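Local coordinates for SWD1-like protein (Myceliophthora thermophila, PDB 6E29) that probably serves, through its WD-repeat beta-propeller domain, as a scaffolding subunit of the COMPASS complex that methylates histone H3 at K4, at residues T71-S76 / R80-A85. Sequence-based numbering, arbitrary orientation.
Sequences TSLSWS and RYLLSA
W75 and L82 face each other as a non-hydrogen-bonded pair in an antiparallel hairpin, and here the packing is tight. L82 sends CG anti to its backbone N (chi1 176°), which brings CD1 over one face of the indole, 3.7 Å from the centroid of the W75 five-membered ring and almost on its normal: a CH-pi contact. The broad flat indole suits a methyl at the end of a branched leucine side chain, while the one polar atom of the indole, NE1, is satisfied by R32 O. An alanine in place of W75 would probably leave the L82 methyl without its aromatic surface and R32 O without this donor.

The other face carries the small S72, S74 and A85 beside L83, with a water that accepts from S72 OG (2.7 Å) and donates to L83 O. S74 pairs with L83, whose N reaches S74 O at 2.8 Å in a nearly straight bond (176°). At the start of strand 71-75, where T71 and S72 are partly exposed, both oppose the small, buried A85 in a classic beta bulge. At the turn, S76 OG accepts from Y81 N (3.1 Å), a serine doing backbone work where the chain turns from one strand into the other, and partly exposed R80 extends to D95.

The hairpin forms the first two strands of a four-stranded propeller blade; L73, W75 and L82 pack on strand 39-44 of the preceding blade, whereas S72 and S74 hydrogen-bond to strand 111-117 of the next.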
ATOM      1  N   THR B  71       5.820   7.253   4.872  1.00 30.39           N
ATOM      2  CA  THR B  71       4.569   6.929   4.212  1.00 27.56           C
ATOM      3  C   THR B  71       4.418   5.470   3.812  1.00 32.13           C
ATOM      4  O   THR B  71       3.281   5.031   3.626  1.00 28.98           O
ATOM      5  CB  THR B  71       4.405   7.778   2.945  1.00 35.25           C
ATOM      6  OG1 THR B  71       5.599   7.649   2.168  1.00 33.04           O
ATOM      7  CG2 THR B  71       4.209   9.281   3.314  1.00 29.87           C
ATOM      8  N   SER B  72       5.506   4.701   3.675  1.00 25.84           N
ATOM      9  CA  SER B  72       5.352   3.279   3.382  1.00 23.67           C
ATOM     10  C   SER B  72       6.601   2.506   3.750  1.00 24.75           C
ATOM     11  O   SER B  72       7.696   3.069   3.915  1.00 28.38           O
ATOM     12  CB  SER B  72       5.005   3.003   1.906  1.00 30.26           C
ATOM     13  OG  SER B  72       6.136   3.207   1.061  1.00 31.36           O
ATOM     14  N   LEU B  73       6.377   1.210   3.952  1.00 26.50           N
ATOM     15  CA  LEU B  73       7.411   0.246   4.303  1.00 24.99           C
ATOM     16  C   LEU B  73       7.132  -1.030   3.555  1.00 29.91           C
ATOM     17  O   LEU B  73       5.994  -1.490   3.543  1.00 34.64           O
ATOM     18  CB  LEU B  73       7.396  -0.103   5.808  1.00 25.18           C
ATOM     19  CG  LEU B  73       7.583   1.061   6.744  1.00 26.01           C
ATOM     20  CD1 LEU B  73       7.001   0.687   8.148  1.00 33.28           C
ATOM     21  CD2 LEU B  73       9.098   1.417   6.853  1.00 29.32           C
ATOM     22  N   SER B  74       8.181  -1.626   2.996  1.00 28.15           N
ATOM     23  CA  SER B  74       8.065  -2.807   2.160  1.00 25.22           C
ATOM     24  C   SER B  74       9.276  -3.687   2.397  1.00 30.83           C
ATOM     25  O   SER B  74      10.411  -3.232   2.220  1.00 30.61           O
ATOM     26  CB  SER B  74       7.990  -2.373   0.680  1.00 32.91           C
ATOM     27  OG  SER B  74       8.039  -3.469  -0.203  1.00 30.99           O
ATOM     28  N   TRP B  75       9.034  -4.935   2.768  1.00 29.96           N
ATOM     29  CA  TRP B  75      10.099  -5.852   3.138  1.00 37.37           C
ATOM     30  C   TRP B  75      10.468  -6.732   1.961  1.00 33.41           C
ATOM     31  O   TRP B  75       9.612  -7.092   1.161  1.00 38.58           O
ATOM     32  CB  TRP B  75       9.677  -6.770   4.270  1.00 29.82           C
ATOM     33  CG  TRP B  75       9.519  -6.173   5.642  1.00 28.75           C
ATOM     34  CD1 TRP B  75       8.401  -5.498   6.149  1.00 29.15           C
ATOM     35  CD2 TRP B  75      10.451  -6.277   6.727  1.00 31.29           C
ATOM     36  NE1 TRP B  75       8.620  -5.182   7.475  1.00 26.89           N
ATOM     37  CE2 TRP B  75       9.865  -5.643   7.851  1.00 28.77           C
ATOM     38  CE3 TRP B  75      11.743  -6.818   6.851  1.00 38.15           C
ATOM     39  CZ2 TRP B  75      10.524  -5.540   9.086  1.00 35.66           C
ATOM     40  CZ3 TRP B  75      12.391  -6.736   8.097  1.00 39.48           C
ATOM     41  CH2 TRP B  75      11.787  -6.093   9.189  1.00 32.06           C
ATOM     42  N   SER B  76      11.736  -7.125   1.904  1.00 32.17           N
ATOM     43  CA  SER B  76      12.180  -8.068   0.885  1.00 35.72           C
ATOM     44  C   SER B  76      11.674  -9.465   1.239  1.00 46.40           C
ATOM     45  O   SER B  76      11.320  -9.740   2.387  1.00 41.84           O
ATOM     46  CB  SER B  76      13.711  -8.084   0.771  1.00 38.73           C
ATOM     47  OG  SER B  76      14.313  -8.632   1.946  1.00 42.83           O
ATOM     48  N   ARG B  80      15.815  -9.503   4.729  1.00 50.32           N
ATOM     49  CA  ARG B  80      17.080  -8.824   4.958  1.00 48.90           C
ATOM     50  C   ARG B  80      17.022  -7.334   4.629  1.00 46.37           C
ATOM     51  O   ARG B  80      17.768  -6.546   5.243  1.00 43.20           O
ATOM     52  CB  ARG B  80      18.185  -9.496   4.174  1.00 51.45           C
ATOM     53  CG  ARG B  80      19.466  -8.840   4.416  1.00 46.25           C
ATOM     54  CD  ARG B  80      20.565  -9.508   3.633  1.00 62.65           C
ATOM     55  NE  ARG B  80      21.813  -8.805   3.810  1.00 59.28           N
ATOM     56  CZ  ARG B  80      22.966  -9.229   3.295  1.00 67.46           C
ATOM     57  NH1 ARG B  80      22.982 -10.344   2.567  1.00 60.30           N
ATOM     58  NH2 ARG B  80      24.085  -8.539   3.504  1.00 67.39           N
ATOM     59  N   TYR B  81      16.118  -6.919   3.733  1.00 39.25           N
ATOM     60  CA  TYR B  81      16.065  -5.563   3.208  1.00 47.22           C
ATOM     61  C   TYR B  81      14.694  -4.943   3.458  1.00 35.62           C
ATOM     62  O   TYR B  81      13.687  -5.638   3.506  1.00 39.87           O
ATOM     63  CB  TYR B  81      16.362  -5.538   1.681  1.00 38.85           C
ATOM     64  CG  TYR B  81      17.740  -6.142   1.370  1.00 43.22           C
ATOM     65  CD1 TYR B  81      18.879  -5.385   1.521  1.00 44.14           C
ATOM     66  CD2 TYR B  81      17.864  -7.459   0.920  1.00 45.44           C
ATOM     67  CE1 TYR B  81      20.150  -5.926   1.242  1.00 52.44           C
ATOM     68  CE2 TYR B  81      19.139  -8.022   0.636  1.00 45.97           C
ATOM     69  CZ  TYR B  81      20.261  -7.239   0.794  1.00 47.46           C
ATOM     70  OH  TYR B  81      21.506  -7.755   0.531  1.00 51.29           O
ATOM     71  N   LEU B  82      14.683  -3.632   3.687  1.00 44.55           N
ATOM     72  CA  LEU B  82      13.448  -2.908   3.977  1.00 33.28           C
ATOM     73  C   LEU B  82      13.473  -1.611   3.206  1.00 33.30           C
ATOM     74  O   LEU B  82      14.420  -0.829   3.324  1.00 38.66           O
ATOM     75  CB  LEU B  82      13.292  -2.631   5.483  1.00 34.89           C
ATOM     76  CG  LEU B  82      12.077  -1.796   5.946  1.00 31.38           C
ATOM     77  CD1 LEU B  82      10.822  -2.527   5.628  1.00 32.97           C
ATOM     78  CD2 LEU B  82      12.210  -1.538   7.448  1.00 35.55           C
ATOM     79  N   LEU B  83      12.429  -1.374   2.424  1.00 31.61           N
ATOM     80  CA  LEU B  83      12.326  -0.177   1.622  1.00 31.60           C
ATOM     81  C   LEU B  83      11.374   0.789   2.324  1.00 38.99           C
ATOM     82  O   LEU B  83      10.237   0.431   2.630  1.00 34.86           O
ATOM     83  CB  LEU B  83      11.807  -0.554   0.243  1.00 30.79           C
ATOM     84  CG  LEU B  83      11.826   0.557  -0.781  1.00 33.89           C
ATOM     85  CD1 LEU B  83      13.226   0.724  -1.324  1.00 33.49           C
ATOM     86  CD2 LEU B  83      10.821   0.184  -1.903  1.00 33.93           C
ATOM     87  N   SER B  84      11.852   1.979   2.628  1.00 31.81           N
ATOM     88  CA  SER B  84      11.034   2.988   3.298  1.00 37.38           C
ATOM     89  C   SER B  84      10.887   4.233   2.426  1.00 33.23           C
ATOM     90  O   SER B  84      11.806   4.620   1.697  1.00 32.75           O
ATOM     91  CB  SER B  84      11.641   3.372   4.671  1.00 32.02           C
ATOM     92  OG  SER B  84      13.025   3.789   4.539  1.00 34.68           O
ATOM     93  N   ALA B  85       9.745   4.893   2.536  1.00 29.88           N
ATOM     94  CA  ALA B  85       9.497   6.084   1.743  1.00 30.53           C
ATOM     95  C   ALA B  85       8.937   7.167   2.650  1.00 33.09           C
ATOM     96  O   ALA B  85       8.324   6.851   3.664  1.00 36.50           O
ATOM     97  CB  ALA B  85       8.499   5.782   0.618  1.00 28.68           C
TER
HETATM   98  O   HOH W   1       8.372   1.651   0.996  1.00 30.77           O